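Local coordinates for protein member of DUF4221 family (Bacteroides vulgatus, PDB 3S9J) that is of unknown function but folds as a six-bladed beta-propeller of the DUF4221 family and binds sodium ions in the crystal, at residues Y219-V224 and W233-S238; K237-K242 and F313-E318; D204-E209 and I270-Y275; V278-A283 and V306-A311. All blocks are in the same frame, centred on the assembly; numbering follows the deposited sequence. Where two conformers were deposited one is given.

Contact 1: residues Y219-V224 and W233-S238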
# COMPACT_ATOMS: atom_id res chain seq x y z
N TYR A 219 -6.34 7.52 12.27
CA TYR A 219 -5.62 7.92 13.48
C TYR A 219 -4.48 8.90 13.23
O TYR A 219 -3.70 8.73 12.30
CB TYR A 219 -5.07 6.68 14.19
CG TYR A 219 -4.72 6.81 15.66
CD1 TYR A 219 -5.49 7.58 16.53
CD2 TYR A 219 -3.64 6.12 16.19
CE1 TYR A 219 -5.18 7.66 17.89
CE2 TYR A 219 -3.32 6.19 17.54
CZ TYR A 219 -4.08 6.96 18.39
OH TYR A 219 -3.76 7.00 19.73
N ASP A 220 -4.37 9.89 14.10
CA ASP A 220 -3.33 10.91 14.03
C ASP A 220 -1.91 10.38 14.19
O ASP A 220 -0.98 11.01 13.72
CB ASP A 220 -3.49 11.93 15.16
CG ASP A 220 -4.65 12.85 14.96
OD1 ASP A 220 -5.45 12.70 14.03
OD2 ASP A 220 -4.71 13.79 15.76
N SER A 221 -1.73 9.25 14.86
CA SER A 221 -0.40 8.81 15.23
C SER A 221 0.06 7.59 14.45
O SER A 221 -0.74 6.74 14.06
CB SER A 221 -0.33 8.52 16.74
OG SER A 221 -0.45 9.72 17.48
N LEU A 222 1.37 7.54 14.23
CA LEU A 222 2.03 6.36 13.67
C LEU A 222 2.53 5.44 14.78
O LEU A 222 2.99 5.88 15.83
CB LEU A 222 3.24 6.77 12.83
CG LEU A 222 2.99 7.59 11.58
CD1 LEU A 222 4.34 8.03 10.98
CD2 LEU A 222 2.13 6.77 10.57
N MSE A 223 2.48 4.14 14.49
CA MSE A 223 2.93 3.09 15.39
C MSE A 223 4.23 2.55 14.84
O MSE A 223 4.34 2.27 13.64
CB MSE A 223 1.88 1.98 15.36
CG MSE A 223 1.99 0.97 16.44
SE MSE A 223 0.84 -0.53 15.98
CE MSE A 223 2.16 -1.51 15.00
N VAL A 224 5.23 2.42 15.72
CA VAL A 224 6.56 2.00 15.30
C VAL A 224 7.08 0.91 16.23
O VAL A 224 6.89 0.97 17.44
CB VAL A 224 7.55 3.19 15.31
CG1 VAL A 224 9.00 2.73 14.94
CG2 VAL A 224 7.05 4.33 14.43
N TRP A 233 4.67 5.36 19.72
CA TRP A 233 3.72 6.14 18.94
C TRP A 233 4.28 7.53 18.70
O TRP A 233 4.87 8.12 19.61
CB TRP A 233 2.38 6.24 19.66
CG TRP A 233 1.68 4.93 19.83
CD1 TRP A 233 1.78 4.08 20.89
CD2 TRP A 233 0.78 4.33 18.91
NE1 TRP A 233 0.99 2.98 20.68
CE2 TRP A 233 0.36 3.11 19.47
CE3 TRP A 233 0.28 4.70 17.65
CZ2 TRP A 233 -0.53 2.26 18.82
CZ3 TRP A 233 -0.63 3.85 17.01
CH2 TRP A 233 -1.02 2.65 17.60
N TYR A 234 4.09 8.03 17.48
CA TYR A 234 4.54 9.36 17.08
C TYR A 234 3.43 10.10 16.37
O TYR A 234 2.74 9.56 15.51
CB TYR A 234 5.72 9.27 16.13
CG TYR A 234 6.94 8.62 16.72
CD1 TYR A 234 7.84 9.36 17.48
CD2 TYR A 234 7.21 7.28 16.50
CE1 TYR A 234 8.96 8.77 18.02
CE2 TYR A 234 8.34 6.68 17.05
CZ TYR A 234 9.20 7.43 17.81
OH TYR A 234 10.33 6.85 18.32
N ASN A 235 3.26 11.37 16.74
CA ASN A 235 2.26 12.19 16.08
C ASN A 235 2.57 12.38 14.61
O ASN A 235 3.69 12.73 14.24
CB ASN A 235 2.18 13.56 16.74
CG ASN A 235 1.08 14.42 16.14
OD1 ASN A 235 1.35 15.39 15.44
ND2 ASN A 235 -0.17 14.03 16.38
N ALA A 236 1.58 12.18 13.75
CA ALA A 236 1.76 12.34 12.32
C ALA A 236 0.48 12.93 11.74
O ALA A 236 -0.04 12.46 10.74
CB ALA A 236 2.08 10.99 11.67
N LYS A 237 -0.00 14.00 12.39
CA LYS A 237 -1.26 14.66 12.03
C LYS A 237 -1.02 15.73 10.97
O LYS A 237 -0.06 16.50 11.07
CB LYS A 237 -1.85 15.31 13.30
CG LYS A 237 -3.00 16.26 13.07
CD LYS A 237 -3.49 16.91 14.37
CE LYS A 237 -4.55 17.96 14.04
NZ LYS A 237 -4.07 19.07 13.16
N SER A 238 -1.92 15.80 10.01
CA SER A 238 -1.94 16.89 9.03
C SER A 238 -2.36 18.22 9.68
O SER A 238 -3.33 18.25 10.45
CB SER A 238 -2.95 16.60 7.94
OG SER A 238 -3.13 17.74 7.12
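The indole of W233 lies across M223, and the ring of Y219 meets it edge on. M223, a selenomethionine, sets its CG over one face of the indole, 3.8 Å from the centroid of the six-membered ring and only 16° off the normal, a CH-pi contact; SE stands obliquely to the same ring at 4.7 Å from the centroid, a Met-aromatic contact. W233 places CG beside its own backbone N (chi1 -64°), which turns the indole across the neighbouring strand. Y219 presents its edge to the indole face in an offset edge-to-face pair, CE2 of Y219 being 3.6 Å from CZ3 of W233 with the planes at 81°. On the face that carries L222 and Y234, L222 CG packs on A236 CB. V224 CG2 rests 3.6 Å from CD2 at the edge of the Y234 ring. The antiparallel backbones are joined by a reciprocal pair of bonds between L222 and Y234, and A236 N donates to D220 O. At the far end, D220 and K237 run side by side in the same direction, with D220 OD2 3.6 Å from K237 CD, while the carboxylate bonds S243 and M244 and the ammonium donates to S238 O and L241 O. With an alanine in place of K237, the D220 carboxylate would probably lose its methylene cover and both carbonyls this donor. The hairpin of strands 221-225 and 231-235 forms one side of a four-stranded blade: strand 211-216 flanks 221-225, whereas 231-235 is outermost, with F313 stacked on Y234.

Contact 2: residues K237-K242 and F313-E318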
# COMPACT_ATOMS: atom_id res chain seq x y z
N LYS A 237 -0.00 14.00 12.39
CA LYS A 237 -1.26 14.66 12.03
C LYS A 237 -1.02 15.73 10.97
O LYS A 237 -0.06 16.50 11.07
CB LYS A 237 -1.85 15.31 13.30
CG LYS A 237 -3.00 16.26 13.07
CD LYS A 237 -3.49 16.91 14.37
CE LYS A 237 -4.55 17.96 14.04
NZ LYS A 237 -4.07 19.07 13.16
N SER A 238 -1.92 15.80 10.01
CA SER A 238 -1.94 16.89 9.03
C SER A 238 -2.36 18.22 9.68
O SER A 238 -3.33 18.25 10.45
CB SER A 238 -2.95 16.60 7.94
OG SER A 238 -3.13 17.74 7.12
N ARG A 239 -1.65 19.30 9.33
CA ARG A 239 -2.05 20.63 9.82
C ARG A 239 -3.39 21.10 9.25
O ARG A 239 -3.96 22.04 9.77
CB ARG A 239 -0.95 21.67 9.55
CG ARG A 239 -0.71 22.02 8.08
CD ARG A 239 0.76 22.44 7.87
NE ARG A 239 1.68 21.37 8.25
CZ ARG A 239 2.98 21.52 8.48
NH1 ARG A 239 3.55 22.71 8.38
NH2 ARG A 239 3.71 20.47 8.82
N TYR A 240 -3.89 20.43 8.21
CA TYR A 240 -5.13 20.84 7.57
C TYR A 240 -6.34 20.08 8.08
O TYR A 240 -7.44 20.44 7.73
CB TYR A 240 -5.02 20.66 6.05
CG TYR A 240 -3.84 21.41 5.50
CD1 TYR A 240 -3.84 22.80 5.50
CD2 TYR A 240 -2.72 20.74 4.99
CE1 TYR A 240 -2.77 23.52 5.03
CE2 TYR A 240 -1.62 21.47 4.52
CZ TYR A 240 -1.67 22.87 4.53
OH TYR A 240 -0.61 23.62 4.07
N LEU A 241 -6.13 19.08 8.93
CA LEU A 241 -7.21 18.22 9.44
C LEU A 241 -7.39 18.33 10.93
O LEU A 241 -6.43 18.46 11.68
CB LEU A 241 -6.93 16.73 9.12
CG LEU A 241 -6.78 16.34 7.65
CD1 LEU A 241 -6.47 14.84 7.55
CD2 LEU A 241 -8.04 16.75 6.87
N LYS A 242 -8.64 18.23 11.35
CA LYS A 242 -9.00 18.10 12.75
C LYS A 242 -8.39 16.80 13.27
O LYS A 242 -8.31 15.81 12.52
CB LYS A 242 -10.53 18.04 12.80
CG LYS A 242 -11.15 18.23 14.13
CD LYS A 242 -12.67 18.01 14.03
CE LYS A 242 -13.34 18.22 15.38
NZ LYS A 242 -13.19 19.63 15.78
N PHE A 313 10.93 10.59 13.28
CA PHE A 313 9.49 10.78 13.23
C PHE A 313 9.02 12.14 13.69
O PHE A 313 7.93 12.28 14.24
CB PHE A 313 8.76 9.65 13.95
CG PHE A 313 9.06 8.30 13.37
CD1 PHE A 313 8.40 7.87 12.23
CD2 PHE A 313 10.05 7.51 13.91
CE1 PHE A 313 8.70 6.63 11.69
CE2 PHE A 313 10.35 6.29 13.37
CZ PHE A 313 9.68 5.85 12.26
N GLU A 314 9.86 13.15 13.42
CA GLU A 314 9.47 14.53 13.60
C GLU A 314 8.93 15.05 12.27
O GLU A 314 9.53 14.84 11.23
CB GLU A 314 10.67 15.37 14.06
CG GLU A 314 11.25 14.89 15.40
CD GLU A 314 12.61 15.47 15.73
OE1 GLU A 314 13.29 16.00 14.81
OE2 GLU A 314 13.00 15.37 16.91
N ILE A 315 7.77 15.71 12.32
CA ILE A 315 7.21 16.34 11.12
C ILE A 315 8.09 17.53 10.72
O ILE A 315 8.30 18.44 11.52
CB ILE A 315 5.77 16.82 11.35
CG1 ILE A 315 4.84 15.65 11.68
CG2 ILE A 315 5.23 17.56 10.09
CD1 ILE A 315 3.48 16.09 12.16
N ILE A 316 8.61 17.51 9.49
CA ILE A 316 9.47 18.59 8.99
C ILE A 316 8.81 19.40 7.87
O ILE A 316 9.33 20.44 7.46
CB ILE A 316 10.88 18.09 8.58
CG1 ILE A 316 10.83 16.94 7.55
CG2 ILE A 316 11.64 17.67 9.81
CD1 ILE A 316 12.18 16.70 6.84
N GLY A 317 7.66 18.95 7.37
CA GLY A 317 6.91 19.72 6.41
C GLY A 317 5.68 19.00 5.92
O GLY A 317 5.46 17.81 6.22
N GLU A 318 4.86 19.73 5.17
CA GLU A 318 3.65 19.17 4.62
C GLU A 318 3.24 19.97 3.42
O GLU A 318 3.16 21.21 3.49
CB GLU A 318 2.52 19.16 5.67
CG GLU A 318 1.21 18.55 5.15
CD GLU A 318 0.10 18.43 6.19
OE1 GLU A 318 0.30 18.85 7.35
OE2 GLU A 318 -0.97 17.88 5.81
O HOH W 1 1.79 18.21 9.35
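A type I beta turn, S238 to L241, in the loop that follows strand 231-235 is tied to the outermost strand of another propeller blade, 315-321, through the carboxylate of E318. The E318 side chain is fully extended, CG anti to the backbone N (chi1 -179°), and reaches into the turn. Its OE2 accepts from S238 OG at 2.5 Å on the syn lone pair. The syn side of OE1 takes the backbone N of R239 at 2.8 Å in a nearly straight bond (166°). In the conformer described, R239 NE approaches OE1 from the anti side, 3.0 Å away and tilted out of the carboxylate plane, giving a salt bridge in which guanidinium and carboxylate stand almost perpendicular (88°). One face of this guanidinium covers E318 CB, and I315 CG2 meets its edge 3.5 Å from NH2 of R239. A water links E318 OE1, R239 NH2 and K237 O. S238 OG also accepts from Y240 N, an ST turn, so the hydroxyl donates a hydrogen bond to the glutamate and accepts one from the turn. Outside the two segments, S305 OG bonds E318 OE2 and the Q5 carbonyl takes R239 NH2. Held by a backbone N on one oxygen and hydroxyls on the other, the buried carboxylate is fixed in rotation; these donors, with the arginine alongside in this conformer, probably keep E318 ionised.

Contact 3: residues D204-E209 and I270-Y275. With FMT (formic acid), chain H.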
# COMPACT_ATOMS: atom_id res chain seq x y z
N ASP A 204 4.97 0.34 6.25
CA ASP A 204 6.18 0.15 5.49
C ASP A 204 7.26 -0.37 6.41
O ASP A 204 7.13 -0.31 7.64
CB ASP A 204 6.62 1.45 4.80
CG ASP A 204 7.35 1.21 3.47
OD1 ASP A 204 7.81 0.07 3.20
OD2 ASP A 204 7.44 2.18 2.67
N TYR A 205 8.31 -0.92 5.81
CA TYR A 205 9.39 -1.54 6.56
C TYR A 205 10.72 -0.93 6.14
O TYR A 205 11.04 -0.90 4.98
CB TYR A 205 9.41 -3.06 6.37
CG TYR A 205 10.27 -3.77 7.41
CD1 TYR A 205 9.79 -4.02 8.68
CD2 TYR A 205 11.57 -4.20 7.11
CE1 TYR A 205 10.55 -4.65 9.63
CE2 TYR A 205 12.33 -4.85 8.06
CZ TYR A 205 11.82 -5.07 9.31
OH TYR A 205 12.56 -5.73 10.26
N ASN A 206 11.46 -0.46 7.13
CA ASN A 206 12.74 0.21 6.96
C ASN A 206 13.81 -0.83 7.27
O ASN A 206 14.01 -1.21 8.43
CB ASN A 206 12.75 1.39 7.95
CG ASN A 206 14.12 2.03 8.16
OD1 ASN A 206 15.16 1.47 7.81
ND2 ASN A 206 14.12 3.22 8.75
N TYR A 207 14.45 -1.35 6.23
CA TYR A 207 15.44 -2.43 6.40
C TYR A 207 16.73 -1.95 7.03
O TYR A 207 17.41 -2.71 7.71
CB TYR A 207 15.73 -3.14 5.09
CG TYR A 207 14.59 -4.05 4.62
CD1 TYR A 207 14.47 -5.36 5.12
CD2 TYR A 207 13.66 -3.62 3.68
CE1 TYR A 207 13.46 -6.19 4.71
CE2 TYR A 207 12.62 -4.45 3.26
CZ TYR A 207 12.54 -5.75 3.77
OH TYR A 207 11.53 -6.59 3.37
N LYS A 208 17.07 -0.69 6.82
CA LYS A 208 18.25 -0.09 7.45
C LYS A 208 18.21 -0.25 8.97
O LYS A 208 19.21 -0.62 9.60
CB LYS A 208 18.32 1.40 7.09
CG LYS A 208 19.50 2.21 7.71
CD LYS A 208 19.22 3.73 7.54
CE LYS A 208 20.08 4.60 8.44
NZ LYS A 208 21.33 5.00 7.76
N GLU A 209 17.07 0.06 9.57
CA GLU A 209 16.92 0.03 11.03
C GLU A 209 16.09 -1.15 11.52
O GLU A 209 15.83 -1.24 12.71
CB GLU A 209 16.28 1.33 11.55
CG GLU A 209 17.02 2.60 11.19
CD GLU A 209 18.40 2.70 11.85
OE1 GLU A 209 18.66 1.95 12.81
OE2 GLU A 209 19.20 3.54 11.41
N ILE A 270 1.58 5.26 4.37
CA ILE A 270 2.84 5.63 5.00
C ILE A 270 3.95 4.97 4.18
O ILE A 270 3.91 3.78 3.90
CB ILE A 270 2.88 5.29 6.53
CG1 ILE A 270 4.19 5.79 7.20
CG2 ILE A 270 2.68 3.79 6.78
CD1 ILE A 270 4.32 7.33 7.23
N MSE A 271 4.95 5.76 3.80
CA MSE A 271 6.00 5.29 2.90
C MSE A 271 7.36 5.71 3.42
O MSE A 271 7.58 6.88 3.73
CB MSE A 271 5.80 5.86 1.49
CG MSE A 271 4.51 5.54 0.91
SE MSE A 271 4.43 6.23 -0.92
CE MSE A 271 5.78 5.74 -1.62
N TYR A 272 8.28 4.75 3.48
CA TYR A 272 9.66 5.03 3.84
C TYR A 272 10.46 5.33 2.59
O TYR A 272 10.32 4.65 1.59
CB TYR A 272 10.27 3.82 4.56
CG TYR A 272 11.72 4.01 4.91
CD1 TYR A 272 12.12 5.10 5.65
CD2 TYR A 272 12.68 3.10 4.52
CE1 TYR A 272 13.46 5.30 5.96
CE2 TYR A 272 14.03 3.29 4.84
CZ TYR A 272 14.41 4.38 5.56
OH TYR A 272 15.74 4.61 5.89
N ASP A 273 11.29 6.37 2.66
CA ASP A 273 12.20 6.76 1.59
C ASP A 273 13.61 6.31 2.02
O ASP A 273 14.24 6.95 2.88
CB ASP A 273 12.13 8.29 1.42
CG ASP A 273 13.03 8.82 0.31
OD1 ASP A 273 14.07 8.19 -0.01
OD2 ASP A 273 12.67 9.91 -0.24
N LYS A 274 14.07 5.21 1.42
CA LYS A 274 15.36 4.58 1.77
C LYS A 274 16.56 5.41 1.31
O LYS A 274 17.65 5.22 1.81
CB LYS A 274 15.47 3.14 1.20
CG LYS A 274 15.53 3.01 -0.34
CD LYS A 274 15.24 1.55 -0.86
CE LYS A 274 14.71 1.54 -2.36
NZ LYS A 274 14.54 0.22 -3.18
N TYR A 275 16.35 6.32 0.36
CA TYR A 275 17.44 7.13 -0.21
C TYR A 275 17.72 8.35 0.64
O TYR A 275 18.86 8.69 0.90
CB TYR A 275 17.16 7.52 -1.66
CG TYR A 275 17.00 6.28 -2.54
CD1 TYR A 275 18.11 5.56 -2.96
CD2 TYR A 275 15.73 5.83 -2.91
CE1 TYR A 275 17.98 4.40 -3.72
CE2 TYR A 275 15.57 4.68 -3.71
CZ TYR A 275 16.70 3.97 -4.11
OH TYR A 275 16.56 2.84 -4.87
C FMT H . 15.33 -7.81 8.67
O1 FMT H . 14.75 -6.86 9.21
O2 FMT H . 15.34 -8.02 7.45
O HOH W 2 8.21 3.28 0.17
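The side-chain amide of N206 lies flat on the ring of Y272, the two planes 12° apart. Here the packing is close: ND2 of N206 is 3.4 Å from CZ of Y272, and N206 CB makes a CH-pi contact 3.9 Å from the ring centroid. N206 OD1 accepts from E209 N, an Asx motif, and ND2 bonds Y279 OH, which together fix the amide plane. With CG anti to the backbone N (chi1 177°), Y272 extends its ring over to N206. Two residues earlier, D204 bonds the other strand's backbone with its side chain: OD2 accepts from Y272 N at 2.8 Å in an almost straight bond (172°), the donor standing above the carboxylate plane. A water bridges D204 OD2 and Y272 O, while D204 OD1 takes its own neighbour Y205 N. The strands run roughly parallel here, with axes 6.4 Å from each other at closest approach.

Toward the exposed loop the contact thins out. K208 touches with CD alone, 4.0 Å from the Y272 hydroxyl, and its ammonium end leads away; that hydroxyl bonds N277. Y205 OH binds a formic acid molecule, probably from the crystallisation liquor, which S210 also bonds. Were Y272 a serine, the N206 amide would probably lose its stacking partner and a gap would open between the two blades. With one carboxylate oxygen gripping a strand amide and a water, and an amide stacked on an aromatic ring, the two strands are joined at this point by polar side chains.

Contact 4: residues V278-A283 and V306-A311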
# COMPACT_ATOMS: atom_id res chain seq x y z
N VAL A 278 13.71 9.44 5.12
CA VAL A 278 12.53 10.18 5.57
C VAL A 278 11.29 9.33 5.35
O VAL A 278 11.37 8.28 4.72
CB VAL A 278 12.40 11.55 4.83
CG1 VAL A 278 13.58 12.46 5.13
CG2 VAL A 278 12.27 11.34 3.33
N TYR A 279 10.17 9.76 5.89
CA TYR A 279 8.88 9.11 5.67
C TYR A 279 7.90 10.09 5.07
O TYR A 279 7.97 11.29 5.34
CB TYR A 279 8.30 8.58 6.98
CG TYR A 279 9.18 7.59 7.69
CD1 TYR A 279 10.23 8.03 8.51
CD2 TYR A 279 8.98 6.21 7.53
CE1 TYR A 279 11.07 7.10 9.16
CE2 TYR A 279 9.80 5.29 8.18
CZ TYR A 279 10.84 5.74 8.98
OH TYR A 279 11.65 4.83 9.62
N TYR A 280 6.99 9.57 4.26
CA TYR A 280 5.89 10.34 3.68
C TYR A 280 4.57 9.74 4.17
O TYR A 280 4.33 8.54 3.99
CB TYR A 280 5.92 10.31 2.15
CG TYR A 280 7.23 10.73 1.56
CD1 TYR A 280 7.68 12.03 1.67
CD2 TYR A 280 8.03 9.81 0.85
CE1 TYR A 280 8.91 12.42 1.15
CE2 TYR A 280 9.26 10.20 0.31
CZ TYR A 280 9.69 11.51 0.45
OH TYR A 280 10.91 11.91 -0.06
N ARG A 281 3.72 10.57 4.76
CA ARG A 281 2.37 10.14 5.08
C ARG A 281 1.37 10.94 4.25
O ARG A 281 1.35 12.18 4.26
CB ARG A 281 2.07 10.28 6.57
CG ARG A 281 0.82 9.53 6.97
CD ARG A 281 0.44 9.68 8.43
NE ARG A 281 -0.54 8.67 8.79
CZ ARG A 281 -1.32 8.69 9.86
NH1 ARG A 281 -1.27 9.71 10.73
NH2 ARG A 281 -2.17 7.69 10.05
N PHE A 282 0.52 10.23 3.52
CA PHE A 282 -0.49 10.88 2.70
C PHE A 282 -1.76 11.11 3.55
O PHE A 282 -2.13 10.25 4.36
CB PHE A 282 -0.84 9.98 1.50
CG PHE A 282 0.20 9.98 0.39
CD1 PHE A 282 1.49 9.51 0.63
CD2 PHE A 282 -0.11 10.42 -0.88
CE1 PHE A 282 2.44 9.51 -0.39
CE2 PHE A 282 0.83 10.43 -1.89
CZ PHE A 282 2.12 9.95 -1.65
N ALA A 283 -2.42 12.24 3.33
CA ALA A 283 -3.66 12.59 4.04
C ALA A 283 -4.70 13.01 3.02
O ALA A 283 -4.38 13.78 2.12
CB ALA A 283 -3.38 13.73 5.01
N VAL A 306 0.78 15.57 1.55
CA VAL A 306 1.84 14.66 1.97
C VAL A 306 2.65 15.31 3.06
O VAL A 306 3.21 16.40 2.88
CB VAL A 306 2.76 14.29 0.80
CG1 VAL A 306 3.89 13.38 1.30
CG2 VAL A 306 1.93 13.59 -0.32
N ILE A 307 2.65 14.65 4.21
CA ILE A 307 3.43 15.03 5.38
C ILE A 307 4.81 14.37 5.27
O ILE A 307 4.90 13.17 5.00
CB ILE A 307 2.76 14.53 6.68
CG1 ILE A 307 1.32 15.06 6.79
CG2 ILE A 307 3.64 14.87 7.88
CD1 ILE A 307 0.37 14.22 7.66
N VAL A 308 5.87 15.14 5.48
CA VAL A 308 7.23 14.63 5.48
C VAL A 308 7.73 14.53 6.93
O VAL A 308 7.66 15.50 7.67
CB VAL A 308 8.19 15.52 4.66
CG1 VAL A 308 9.60 14.91 4.66
CG2 VAL A 308 7.67 15.69 3.22
N LEU A 309 8.19 13.35 7.34
CA LEU A 309 8.75 13.16 8.67
C LEU A 309 10.21 12.73 8.52
O LEU A 309 10.55 11.99 7.58
CB LEU A 309 7.99 12.08 9.44
CG LEU A 309 6.49 12.31 9.65
CD1 LEU A 309 5.62 11.61 8.56
CD2 LEU A 309 6.06 11.88 11.07
N ASN A 310 11.06 13.18 9.43
CA ASN A 310 12.45 12.75 9.38
C ASN A 310 12.60 11.38 10.04
O ASN A 310 11.61 10.79 10.44
CB ASN A 310 13.40 13.82 9.97
CG ASN A 310 13.19 14.06 11.44
OD1 ASN A 310 12.62 13.23 12.16
ND2 ASN A 310 13.68 15.20 11.92
N ALA A 311 13.84 10.90 10.18
CA ALA A 311 14.09 9.53 10.66
C ALA A 311 13.71 9.34 12.13
O ALA A 311 13.52 8.21 12.59
CB ALA A 311 15.54 9.11 10.40
O HOH W 3 13.52 5.85 11.20
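V278 sets CB 3.3 Å from the carbonyl O of L309, ahead of the first bridge. At Y279 the backbone closes a hydrogen-bonded pair with L309, both bonds nearly straight. CG of Y279 lies beside its backbone N (chi1 -59°), and the ring turns its edge to the N310 carbonyl, CD1 coming 3.6 Å from O of N310. A water joins the Y279 hydroxyl to A311 O, and N206 is the hydroxyl's protein partner. Y280 points to the other face with V306 and V308: its CB is 3.8 Å from CG1 of V306, while CG2 of V308 meets the ring edge, 4.0 Å from CD1 of Y280. Its hydroxyl bonds D273. R281 forms the next hydrogen-bonded pair, with I307, N of R281 to O of I307 being 2.9 Å. Beyond CB its chain leads away from the pairing, and the guanidinium bonds Y219 O and A236 O, carbonyls of the preceding blade. F282 returns to the face of Y280 and receives CG2 of V306 over the centre of its ring, 3.7 Å from the centroid and 11° off the normal, a CH-pi contact. V306 places CG1 anti to its backbone N (chi1 178°), which sends one methyl to Y280 and the other to F282. These are the two middle strands of a four-stranded antiparallel blade. Strand 266-273 lies beyond 278-284, and 315-321 beyond 304-309; F282 and Y280 also touch strand 327-334 of the next blade, and L309 rests on A236 of the preceding one.

Contacts 1 and 4 each lie within one blade, while contacts 2 and 3 join those two blades at different places, with centres about 19 Å apart. R281 ties contact 4 to contact 1, with NH2 2.9 Å from Y219 O. F313 of contact 2 packs against Y234 of contact 1 and stacks on Y279 of contact 4. Contact 2 also extends the sheet of contact 4, G317 O meeting V308 N at 2.8 Å. On its other side the same sheet continues into contact 3, through M271 O and Y280 N, also 2.8 Å apart. Formic acid sits beside contact 3; no residue seen to bind sodium lies in these segments.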